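Local coordinates for protein amidohydrolase (Thermotoga maritima, PDB 3OOQ) that probably acts as a hydrolase of cyclic amides, possibly with allantoinase activity, at residues Asp231-Leu234 with Thr235-Ile239; Phe277-Lys280 with Leu281-Asp285. All blocks are in the same frame, centred on the assembly; numbering follows the deposited sequence.

How the interactions relate
Interaction 1 comes first along the chain, two successive turns of helix 230-243, and interaction 2 follows in the irregular stretch between strand 269-271 and helix 290-297. Their centres lie 19 Å apart, and although the nearest atoms come to about 4 Å, the two do not touch. Both belong to the amidohydrolase fold, which is of the TIM-barrel type: 231-239 lies on the helix of the beta-alpha-beta unit formed with strands 223-227 and 247-249, while 277-285 lies in a long connection. Arg172 relates them, through a salt bridge to Asp232 and a long, weak ion pair to Glu282. Interaction 1 borders the second subunit, interaction 2 the third and, at Leu281, the second, so both lie where subunits meet.

Interaction 1 of 2, residues Asp231-Leu234 with Thr235-Ile239; sequences DDIL and TAIRI
Thr235 hydrogen-bonds back to Asp231 twice, through its backbone N and its hydroxyl. Thr235 OG1 donates to Asp231 O over 3.0 Å and Thr235 N over 2.9 Å, from opposite faces of the carbonyl plane; placing OG1 beside its own backbone N (chi1 -65°) turns it back along the helix. Water 1 donates to the same oxygen. The ordinary helical ladder continues with Ala236 N to Asp232 O, Ile237 N to Ile233 O and Arg238 N to Leu234 O.

Arg238 bends at chi3 (-50°), bringing its guanidinium back over Thr235, whose CA lies 3.4 Å above the guanidinium plane, toward the rim of that face. Arg238 NH2 makes a weak 2.9 Å bond to Thr235 OG1, and NH1 donates to water 1, which sits at the guanidinium edge. The stronger partner of NH2 is Asp95 of the second subunit. Water 2 lies within hydrogen-bonding distance of both Thr235 OG1 and Asp232 OD1 and may link them, while Asp232 OD2 forms a salt bridge with Arg172.

Among apolar groups, Ile233 and Ile237 run side by side, Ile233 CG2 4.1 Å from Ile237 CD1. These isoleucines pack on strand 247-249, and Thr235 meets helix 172-198, so helix 230-243 lies between the strands of its beta-alpha-beta unit, 223-227 and 247-249, and helix 172-198.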
ATOM      1  N   ASP F 231      21.372  27.350  14.381  1.00 18.30           N
ATOM      2  CA  ASP F 231      20.012  27.738  14.755  1.00 19.24           C
ATOM      3  C   ASP F 231      19.296  26.709  15.648  1.00 17.88           C
ATOM      4  O   ASP F 231      18.542  27.102  16.538  1.00 17.27           O
ATOM      5  CB  ASP F 231      19.144  28.116  13.531  1.00 20.31           C
ATOM      6  CG  ASP F 231      19.005  26.977  12.510  1.00 30.01           C
ATOM      7  OD1 ASP F 231      19.960  26.222  12.303  1.00 21.41           O
ATOM      8  OD2 ASP F 231      17.930  26.831  11.902  1.00 21.71           O
ATOM      9  N   ASP F 232      19.525  25.415  15.400  1.00 18.25           N
ATOM     10  CA  ASP F 232      18.941  24.361  16.247  1.00 18.28           C
ATOM     11  C   ASP F 232      19.534  24.365  17.645  1.00 18.63           C
ATOM     12  O   ASP F 232      18.813  24.109  18.606  1.00 19.54           O
ATOM     13  CB  ASP F 232      19.129  22.967  15.650  1.00 17.77           C
ATOM     14  CG  ASP F 232      18.271  22.735  14.412  1.00 16.09           C
ATOM     15  OD1 ASP F 232      17.072  23.097  14.426  1.00 16.90           O
ATOM     16  OD2 ASP F 232      18.836  22.238  13.418  1.00 16.28           O
ATOM     17  N   ILE F 233      20.843  24.621  17.756  1.00 18.40           N
ATOM     18  CA  ILE F 233      21.487  24.801  19.072  1.00 18.70           C
ATOM     19  C   ILE F 233      20.836  25.952  19.838  1.00 18.54           C
ATOM     20  O   ILE F 233      20.507  25.827  21.009  1.00 19.30           O
ATOM     21  CB  ILE F 233      23.024  25.043  18.949  1.00 19.40           C
ATOM     22  CG1 ILE F 233      23.731  23.879  18.232  1.00 16.26           C
ATOM     23  CG2 ILE F 233      23.651  25.247  20.324  1.00 14.96           C
ATOM     24  CD1 ILE F 233      25.118  24.269  17.624  1.00 18.64           C
ATOM     25  N   LEU F 234      20.611  27.066  19.161  1.00 19.05           N
ATOM     26  CA  LEU F 234      20.018  28.252  19.800  1.00 19.25           C
ATOM     27  C   LEU F 234      18.557  28.003  20.178  1.00 18.72           C
ATOM     28  O   LEU F 234      18.112  28.459  21.212  1.00 17.84           O
ATOM     29  CB  LEU F 234      20.138  29.482  18.897  1.00 19.49           C
ATOM     30  CG  LEU F 234      21.570  29.965  18.649  1.00 25.92           C
ATOM     31  CD1 LEU F 234      21.604  30.859  17.409  1.00 20.69           C
ATOM     32  CD2 LEU F 234      22.117  30.719  19.866  1.00 20.44           C
ATOM     33  N   THR F 235      17.837  27.250  19.349  1.00 18.38           N
ATOM     34  CA  THR F 235      16.452  26.859  19.667  1.00 18.46           C
ATOM     35  C   THR F 235      16.430  25.999  20.929  1.00 17.92           C
ATOM     36  O   THR F 235      15.607  26.201  21.815  1.00 17.71           O
ATOM     37  CB  THR F 235      15.802  26.067  18.486  1.00 18.18           C
ATOM     38  OG1 THR F 235      15.682  26.926  17.359  1.00 21.24           O
ATOM     39  CG2 THR F 235      14.396  25.557  18.842  1.00 21.82           C
ATOM     40  N   ALA F 236      17.334  25.022  21.000  1.00 18.22           N
ATOM     41  CA  ALA F 236      17.454  24.190  22.192  1.00 17.56           C
ATOM     42  C   ALA F 236      17.654  25.062  23.448  1.00 17.21           C
ATOM     43  O   ALA F 236      16.987  24.866  24.476  1.00 16.18           O
ATOM     44  CB  ALA F 236      18.597  23.207  22.020  1.00 17.67           C
ATOM     45  N   ILE F 237      18.537  26.056  23.350  1.00 17.58           N
ATOM     46  CA  ILE F 237      18.778  26.994  24.474  1.00 18.11           C
ATOM     47  C   ILE F 237      17.511  27.826  24.796  1.00 18.61           C
ATOM     48  O   ILE F 237      17.144  27.989  25.978  1.00 18.31           O
ATOM     49  CB  ILE F 237      20.016  27.906  24.198  1.00 18.24           C
ATOM     50  CG1 ILE F 237      21.288  27.052  24.062  1.00 21.24           C
ATOM     51  CG2 ILE F 237      20.226  28.961  25.318  1.00 21.51           C
ATOM     52  CD1 ILE F 237      22.423  27.778  23.343  1.00 17.01           C
ATOM     53  N   ARG F 238      16.828  28.320  23.758  1.00 18.75           N
ATOM     54  CA  ARG F 238      15.612  29.118  23.973  1.00 19.83           C
ATOM     55  C   ARG F 238      14.585  28.337  24.762  1.00 19.22           C
ATOM     56  O   ARG F 238      13.964  28.867  25.681  1.00 19.59           O
ATOM     57  CB  ARG F 238      14.980  29.589  22.665  1.00 20.26           C
ATOM     58  CG  ARG F 238      15.579  30.844  22.110  1.00 21.69           C
ATOM     59  CD  ARG F 238      14.652  31.516  21.065  1.00 22.69           C
ATOM     60  NE  ARG F 238      14.141  30.620  20.016  1.00 19.99           N
ATOM     61  CZ  ARG F 238      14.846  30.140  18.998  1.00 22.16           C
ATOM     62  NH1 ARG F 238      16.142  30.431  18.857  1.00 20.71           N
ATOM     63  NH2 ARG F 238      14.248  29.350  18.103  1.00 19.98           N
ATOM     64  N   ILE F 239      14.421  27.071  24.409  1.00 18.53           N
ATOM     65  CA  ILE F 239      13.458  26.237  25.119  1.00 18.62           C
ATOM     66  C   ILE F 239      13.898  25.964  26.564  1.00 18.33           C
ATOM     67  O   ILE F 239      13.085  26.026  27.481  1.00 18.07           O
ATOM     68  CB  ILE F 239      13.164  24.938  24.346  1.00 18.18           C
ATOM     69  CG1 ILE F 239      12.321  25.298  23.097  1.00 18.04           C
ATOM     70  CG2 ILE F 239      12.436  23.934  25.246  1.00 16.88           C
ATOM     71  CD1 ILE F 239      12.293  24.241  22.026  1.00 19.37           C
TER
HETATM   72  O   HOH W   1      17.297  29.683  16.552  1.00 13.93           O
HETATM   73  O   HOH W   2      15.352  25.176  15.245  1.00 17.57           O

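Interaction 2 of 2, residues Phe277-Lys280 with Leu281-Asp285; sequences FRTK and LELKD
Leu283 lays its side chain against the backbone and side chains of 278-280, its CD1 coming within 3.6 Å of Thr279 OG1. The two side chains run alongside each other. Lys280 instead passes at a slant to the leucine, its CE 4.1 Å from Leu283 CD1. The aliphatic part of Arg278 rests on the backbone of 283-284: Arg278 CG is 3.2 Å from Leu283 O, and Arg278 CD is 3.7 Å from Lys284 O. Extended from CG to NE, this arm carries the guanidinium onward to Leu286 O, bonded by NH2, and to Glu71 of the third subunit, which forms a salt bridge with NH1.

The turn is closed by Leu283 N donating to Lys280 O over 2.9 Å, the nitrogen standing well above the carbonyl plane. This bond belongs to the short 3-10 segment 281-283. Arg278 itself is the centre of an inverse gamma turn.

Lys280 and Glu282 lie side by side. A bend at chi3 (-65°) leads Lys280 NZ to Glu282 OE2 at 2.7 Å, a salt bridge on the anti lone pair of that oxygen. NZ also bonds Asn157 OD1, whereas Glu282 OE1 has a long, weak ion pair with Arg172. Held by both partners, the ammonium ties the turn to helix 156-164, which holds the carboxylate and the turn against that helix.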
ATOM      1  N   PHE F 277      32.421  10.923   8.244  1.00 22.74           N
ATOM      2  CA  PHE F 277      31.913  11.561   7.028  1.00 22.30           C
ATOM      3  C   PHE F 277      30.721  12.477   7.319  1.00 21.07           C
ATOM      4  O   PHE F 277      29.860  12.152   8.138  1.00 20.62           O
ATOM      5  CB  PHE F 277      31.480  10.482   6.040  1.00 22.15           C
ATOM      6  CG  PHE F 277      31.095  10.998   4.681  1.00 17.98           C
ATOM      7  CD1 PHE F 277      32.060  11.492   3.802  1.00 22.31           C
ATOM      8  CD2 PHE F 277      29.759  10.916   4.247  1.00 22.38           C
ATOM      9  CE1 PHE F 277      31.710  11.929   2.529  1.00 18.18           C
ATOM     10  CE2 PHE F 277      29.388  11.358   2.969  1.00 17.66           C
ATOM     11  CZ  PHE F 277      30.364  11.857   2.106  1.00 22.52           C
ATOM     12  N   ARG F 278      30.679  13.604   6.624  1.00 20.68           N
ATOM     13  CA  ARG F 278      29.574  14.552   6.750  1.00 20.88           C
ATOM     14  C   ARG F 278      28.410  14.031   5.916  1.00 20.63           C
ATOM     15  O   ARG F 278      28.246  14.397   4.761  1.00 20.76           O
ATOM     16  CB  ARG F 278      30.017  15.953   6.291  1.00 21.05           C
ATOM     17  CG  ARG F 278      31.181  16.514   7.103  1.00 22.46           C
ATOM     18  CD  ARG F 278      31.886  17.673   6.384  1.00 22.63           C
ATOM     19  NE  ARG F 278      33.040  18.158   7.157  1.00 22.35           N
ATOM     20  CZ  ARG F 278      34.247  17.583   7.164  1.00 23.52           C
ATOM     21  NH1 ARG F 278      34.483  16.484   6.440  1.00 22.88           N
ATOM     22  NH2 ARG F 278      35.220  18.094   7.903  1.00 22.22           N
ATOM     23  N   THR F 279      27.623  13.147   6.515  1.00 21.24           N
ATOM     24  CA  THR F 279      26.561  12.424   5.821  1.00 21.75           C
ATOM     25  C   THR F 279      25.345  13.288   5.523  1.00 21.69           C
ATOM     26  O   THR F 279      24.516  12.924   4.706  1.00 22.52           O
ATOM     27  CB  THR F 279      26.052  11.272   6.696  1.00 22.61           C
ATOM     28  OG1 THR F 279      25.744  11.789   8.003  1.00 23.87           O
ATOM     29  CG2 THR F 279      27.089  10.162   6.827  1.00 22.86           C
ATOM     30  N   LYS F 280      25.215  14.416   6.209  1.00 20.65           N
ATOM     31  CA  LYS F 280      24.007  15.248   6.113  1.00 20.62           C
ATOM     32  C   LYS F 280      24.358  16.690   5.856  1.00 20.46           C
ATOM     33  O   LYS F 280      25.466  17.162   6.184  1.00 19.94           O
ATOM     34  CB  LYS F 280      23.169  15.170   7.407  1.00 20.98           C
ATOM     35  CG  LYS F 280      22.548  13.778   7.663  1.00 24.23           C
ATOM     36  CD  LYS F 280      21.799  13.710   9.002  1.00 22.29           C
ATOM     37  CE  LYS F 280      22.754  13.877  10.204  1.00 23.71           C
ATOM     38  NZ  LYS F 280      21.960  14.049  11.467  1.00 22.58           N
ATOM     39  N   LEU F 281      23.403  17.388   5.260  1.00 20.88           N
ATOM     40  CA  LEU F 281      23.480  18.817   5.049  1.00 21.76           C
ATOM     41  C   LEU F 281      23.851  19.568   6.332  1.00 21.38           C
ATOM     42  O   LEU F 281      24.690  20.481   6.294  1.00 21.72           O
ATOM     43  CB  LEU F 281      22.123  19.293   4.559  1.00 22.91           C
ATOM     44  CG  LEU F 281      21.990  20.700   4.020  1.00 37.25           C
ATOM     45  CD1 LEU F 281      22.854  20.837   2.761  1.00 24.07           C
ATOM     46  CD2 LEU F 281      20.490  20.968   3.762  1.00 23.67           C
ATOM     47  N   GLU F 282      23.225  19.178   7.453  1.00 19.91           N
ATOM     48  CA  GLU F 282      23.448  19.831   8.737  1.00 19.67           C
ATOM     49  C   GLU F 282      24.863  19.554   9.274  1.00 18.90           C
ATOM     50  O   GLU F 282      25.323  20.224  10.184  1.00 18.17           O
ATOM     51  CB  GLU F 282      22.359  19.483   9.779  1.00 19.58           C
ATOM     52  CG  GLU F 282      22.290  17.997  10.250  1.00 21.18           C
ATOM     53  CD  GLU F 282      21.120  17.723  11.212  1.00 20.08           C
ATOM     54  OE1 GLU F 282      20.337  18.656  11.509  1.00 20.87           O
ATOM     55  OE2 GLU F 282      20.971  16.559  11.664  1.00 21.45           O
ATOM     56  N   LEU F 283      25.547  18.588   8.675  1.00 19.31           N
ATOM     57  CA  LEU F 283      26.947  18.297   9.008  1.00 20.07           C
ATOM     58  C   LEU F 283      27.950  18.947   8.048  1.00 21.09           C
ATOM     59  O   LEU F 283      29.153  18.731   8.183  1.00 21.77           O
ATOM     60  CB  LEU F 283      27.182  16.774   9.049  1.00 19.78           C
ATOM     61  CG  LEU F 283      26.317  15.965  10.020  1.00 28.87           C
ATOM     62  CD1 LEU F 283      26.760  14.503  10.100  1.00 20.34           C
ATOM     63  CD2 LEU F 283      26.357  16.578  11.394  1.00 20.19           C
ATOM     64  N   LYS F 284      27.479  19.742   7.090  1.00 22.42           N
ATOM     65  CA  LYS F 284      28.384  20.286   6.048  1.00 24.40           C
ATOM     66  C   LYS F 284      29.587  21.103   6.573  1.00 24.33           C
ATOM     67  O   LYS F 284      30.646  21.094   5.950  1.00 24.35           O
ATOM     68  CB  LYS F 284      27.615  21.102   4.999  1.00 25.76           C
ATOM     69  CG  LYS F 284      27.255  22.518   5.405  1.00 33.61           C
ATOM     70  CD  LYS F 284      26.616  23.299   4.234  1.00 28.38           C
ATOM     71  CE  LYS F 284      26.781  24.805   4.418  1.00 34.80           C
ATOM     72  NZ  LYS F 284      25.616  25.579   3.869  1.00 30.29           N
ATOM     73  N   ASP F 285      29.414  21.806   7.694  1.00 24.32           N
ATOM     74  CA  ASP F 285      30.502  22.615   8.278  1.00 25.48           C
ATOM     75  C   ASP F 285      31.194  21.970   9.486  1.00 24.99           C
ATOM     76  O   ASP F 285      31.874  22.658  10.261  1.00 25.08           O
ATOM     77  CB  ASP F 285      30.002  24.026   8.640  1.00 27.32           C
ATOM     78  CG  ASP F 285      29.815  24.910   7.416  1.00 27.29           C
ATOM     79  OD1 ASP F 285      30.344  24.580   6.342  1.00 29.33           O
ATOM     80  OD2 ASP F 285      29.138  25.943   7.513  1.00 29.23           O
TER